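Local coordinates for protein putative cytochrome P450 154A1 (Streptomyces coelicolor, PDB 1ODO) that is a putative cytochrome P450, a haem-containing protein that here also binds 4-phenyl-1H-imidazole, at residues V248-Q253 with E286-H291. Numbering follows the deposited sequence.
Sequences VNVIDQ and EPAVKH. With HEM (protoporphyrin IX containing Fe), chain B.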
loop_
_atom_site.group_PDB
_atom_site.type_symbol
_atom_site.label_atom_id
_atom_site.label_comp_id
_atom_site.label_asym_id
_atom_site.label_seq_id
_atom_site.Cartn_x
_atom_site.Cartn_y
_atom_site.Cartn_z
ATOM N N VAL A 248 -0.400 7.526 -1.093
ATOM C CA VAL A 248 0.309 8.734 -0.688
ATOM C C VAL A 248 1.816 8.537 -0.846
ATOM O O VAL A 248 2.529 9.440 -1.277
ATOM C CB VAL A 248 0.009 9.093 0.789
ATOM C CG1 VAL A 248 0.278 7.892 1.681
ATOM C CG2 VAL A 248 0.863 10.280 1.225
ATOM N N ASN A 249 2.292 7.345 -0.501
ATOM C CA ASN A 249 3.711 7.036 -0.604
ATOM C C ASN A 249 4.234 6.906 -2.022
ATOM O O ASN A 249 5.405 7.186 -2.285
ATOM C CB ASN A 249 4.017 5.780 0.204
ATOM C CG ASN A 249 3.772 5.991 1.676
ATOM O OD1 ASN A 249 4.180 7.011 2.237
ATOM N ND2 ASN A 249 3.102 5.040 2.316
ATOM N N VAL A 250 3.376 6.480 -2.941
ATOM C CA VAL A 250 3.803 6.340 -4.322
ATOM C C VAL A 250 3.979 7.748 -4.886
ATOM O O VAL A 250 4.932 8.021 -5.611
ATOM C CB VAL A 250 2.763 5.581 -5.163
ATOM C CG1 VAL A 250 3.301 5.365 -6.569
ATOM C CG2 VAL A 250 2.438 4.244 -4.508
ATOM N N ILE A 251 3.060 8.648 -4.547
ATOM C CA ILE A 251 3.149 10.026 -5.034
ATOM C C ILE A 251 4.417 10.654 -4.451
ATOM O O ILE A 251 5.171 11.332 -5.146
ATOM C CB ILE A 251 1.910 10.845 -4.606
ATOM C CG1 ILE A 251 0.660 10.278 -5.294
ATOM C CG2 ILE A 251 2.111 12.325 -4.951
ATOM C CD1 ILE A 251 -0.645 10.973 -4.922
ATOM N N ASP A 252 4.630 10.408 -3.162
ATOM C CA ASP A 252 5.784 10.905 -2.417
ATOM C C ASP A 252 7.079 10.470 -3.111
ATOM O O ASP A 252 7.892 11.301 -3.524
ATOM C CB ASP A 252 5.722 10.327 -0.990
ATOM C CG ASP A 252 6.975 10.615 -0.156
ATOM O OD1 ASP A 252 8.083 10.737 -0.715
ATOM O OD2 ASP A 252 6.849 10.690 1.085
ATOM N N GLN A 253 7.258 9.158 -3.241
ATOM C CA GLN A 253 8.447 8.602 -3.872
ATOM C C GLN A 253 8.658 9.031 -5.322
ATOM O O GLN A 253 9.783 9.336 -5.716
ATOM C CB GLN A 253 8.416 7.077 -3.781
ATOM C CG GLN A 253 8.442 6.534 -2.355
ATOM C CD GLN A 253 9.774 6.757 -1.647
ATOM O OE1 GLN A 253 10.714 7.310 -2.217
ATOM N NE2 GLN A 253 9.854 6.325 -0.394
ATOM N N GLU A 286 10.886 2.001 -5.341
ATOM C CA GLU A 286 10.488 2.412 -3.995
ATOM C C GLU A 286 8.997 2.174 -3.785
ATOM O O GLU A 286 8.217 3.120 -3.663
ATOM C CB GLU A 286 10.815 3.890 -3.763
ATOM C CG GLU A 286 12.304 4.210 -3.817
ATOM C CD GLU A 286 13.088 3.654 -2.636
ATOM O OE1 GLU A 286 12.527 2.874 -1.833
ATOM O OE2 GLU A 286 14.280 4.000 -2.517
ATOM N N PRO A 287 8.581 0.898 -3.753
ATOM C CA PRO A 287 7.172 0.532 -3.559
ATOM C C PRO A 287 6.658 1.011 -2.202
ATOM O O PRO A 287 7.422 1.079 -1.238
ATOM C CB PRO A 287 7.190 -0.993 -3.688
ATOM C CG PRO A 287 8.563 -1.359 -3.208
ATOM C CD PRO A 287 9.431 -0.302 -3.852
ATOM N N ALA A 288 5.367 1.329 -2.133
ATOM C CA ALA A 288 4.744 1.810 -0.897
ATOM C C ALA A 288 4.629 0.789 0.233
ATOM O O ALA A 288 4.614 1.166 1.409
ATOM C CB ALA A 288 3.361 2.399 -1.208
ATOM N N VAL A 289 4.532 -0.492 -0.115
ATOM C CA VAL A 289 4.419 -1.556 0.883
ATOM C C VAL A 289 5.657 -2.447 0.757
ATOM O O VAL A 289 5.815 -3.168 -0.227
ATOM C CB VAL A 289 3.144 -2.389 0.651
ATOM C CG1 VAL A 289 3.089 -3.555 1.631
ATOM C CG2 VAL A 289 1.921 -1.497 0.813
ATOM N N LYS A 290 6.528 -2.399 1.758
ATOM C CA LYS A 290 7.755 -3.195 1.738
ATOM C C LYS A 290 7.633 -4.674 2.081
ATOM O O LYS A 290 8.327 -5.507 1.498
ATOM C CB LYS A 290 8.792 -2.544 2.659
ATOM C CG LYS A 290 9.144 -1.115 2.252
ATOM C CD LYS A 290 10.028 -0.432 3.290
ATOM C CE LYS A 290 9.250 -0.124 4.561
ATOM N NZ LYS A 290 10.100 0.554 5.587
ATOM N N HIS A 291 6.768 -4.995 3.038
ATOM C CA HIS A 291 6.560 -6.381 3.467
ATOM C C HIS A 291 5.062 -6.565 3.651
ATOM O O HIS A 291 4.377 -5.649 4.117
ATOM C CB HIS A 291 7.262 -6.637 4.803
ATOM C CG HIS A 291 8.734 -6.366 4.783
ATOM N ND1 HIS A 291 9.650 -7.251 4.254
ATOM C CD2 HIS A 291 9.450 -5.310 5.236
ATOM C CE1 HIS A 291 10.866 -6.751 4.381
ATOM N NE2 HIS A 291 10.773 -5.573 4.974
HETATM C CHA HEM B . -4.016 -5.653 -1.654
HETATM C CHB HEM B . -7.132 -2.069 -2.451
HETATM C CHC HEM B . -3.464 0.916 -3.422
HETATM C CHD HEM B . -0.368 -2.665 -2.601
HETATM C C1A HEM B . -5.197 -4.964 -1.796
HETATM C C2A HEM B . -6.538 -5.504 -1.597
HETATM C C3A HEM B . -7.406 -4.505 -1.812
HETATM C C4A HEM B . -6.642 -3.315 -2.159
HETATM C CMA HEM B . -8.942 -4.555 -1.719
HETATM C CAA HEM B . -6.840 -6.966 -1.204
HETATM C CBA HEM B . -6.856 -7.873 -2.448
HETATM C CGA HEM B . -7.131 -9.352 -2.181
HETATM O O1A HEM B . -6.644 -9.823 -1.093
HETATM O O2A HEM B . -7.781 -9.985 -3.011
HETATM C C1B HEM B . -6.418 -0.946 -2.775
HETATM C C2B HEM B . -7.011 0.348 -3.063
HETATM C C3B HEM B . -5.980 1.197 -3.339
HETATM C C4B HEM B . -4.753 0.441 -3.224
HETATM C CMB HEM B . -8.525 0.645 -3.042
HETATM C CAB HEM B . -6.029 2.693 -3.708
HETATM C CBB HEM B . -6.712 2.993 -5.052
HETATM C C1C HEM B . -2.291 0.186 -3.290
HETATM C C2C HEM B . -0.946 0.743 -3.499
HETATM C C3C HEM B . -0.072 -0.262 -3.263
HETATM C C4C HEM B . -0.860 -1.428 -2.919
HETATM C CMC HEM B . -0.683 2.227 -3.904
HETATM C CAC HEM B . 1.478 -0.293 -3.307
HETATM C CBC HEM B . 2.152 0.338 -4.531
HETATM C C1D HEM B . -1.070 -3.789 -2.267
HETATM C C2D HEM B . -0.497 -5.069 -1.922
HETATM C C3D HEM B . -1.521 -5.911 -1.645
HETATM C C4D HEM B . -2.740 -5.158 -1.833
HETATM C CMD HEM B . 1.015 -5.365 -1.874
HETATM C CAD HEM B . -1.392 -7.373 -1.190
HETATM C CBD HEM B . -0.903 -8.405 -2.213
HETATM C CGD HEM B . -0.808 -9.729 -1.486
HETATM O O1D HEM B . 0.312 -10.198 -1.249
HETATM O O2D HEM B . -1.891 -10.246 -1.127
HETATM N NA HEM B . -5.294 -3.638 -2.144
HETATM N NB HEM B . -5.033 -0.862 -2.873
HETATM N NC HEM B . -2.210 -1.140 -2.943
HETATM N ND HEM B . -2.460 -3.850 -2.204
HETATM FE FE HEM B . -3.738 -2.388 -2.551
HETATM O O HOH W 1 2.056 2.410 2.412
#
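A water joins N249 to A288: ND2 of N249 donates to it at 2.8 Å, and the water donates in turn to A288 O at 3.0 Å. The bridge lies in the largely helical cytochrome P450 fold, where helix 247-260 meets the loop leading from helix 275-285 to strand 292-297, close beside the haem. An asparagine suits this place because its amide both donates and accepts, ND2 to the water and OD1 from R141. The torsion that sets N249 CG beside its backbone N (chi1 -64°) carries the amide to the water, while N249 CB rests 3.7 Å from A288 CB. The short methyl of A288 suits this place: its CB packs against N249 CB, V250 CG2 and the haem atom CAC. V250, branched at CB, sends CG2 to both A288 and the haem methyl CMC, so the two residues line one edge of the porphyrin with hydrocarbon. One helical turn on from N249, the Q253 side chain bends at chi2 (-69°) and lays its amide against the aliphatic part of E286, while the E286 carboxylate is held outside the two segments, OE1 accepting from H17 and N396. The amide and carboxylate planes are inclined by only 15°, but the touching atoms are Q253 CD and E286 CB, 3.7 Å apart.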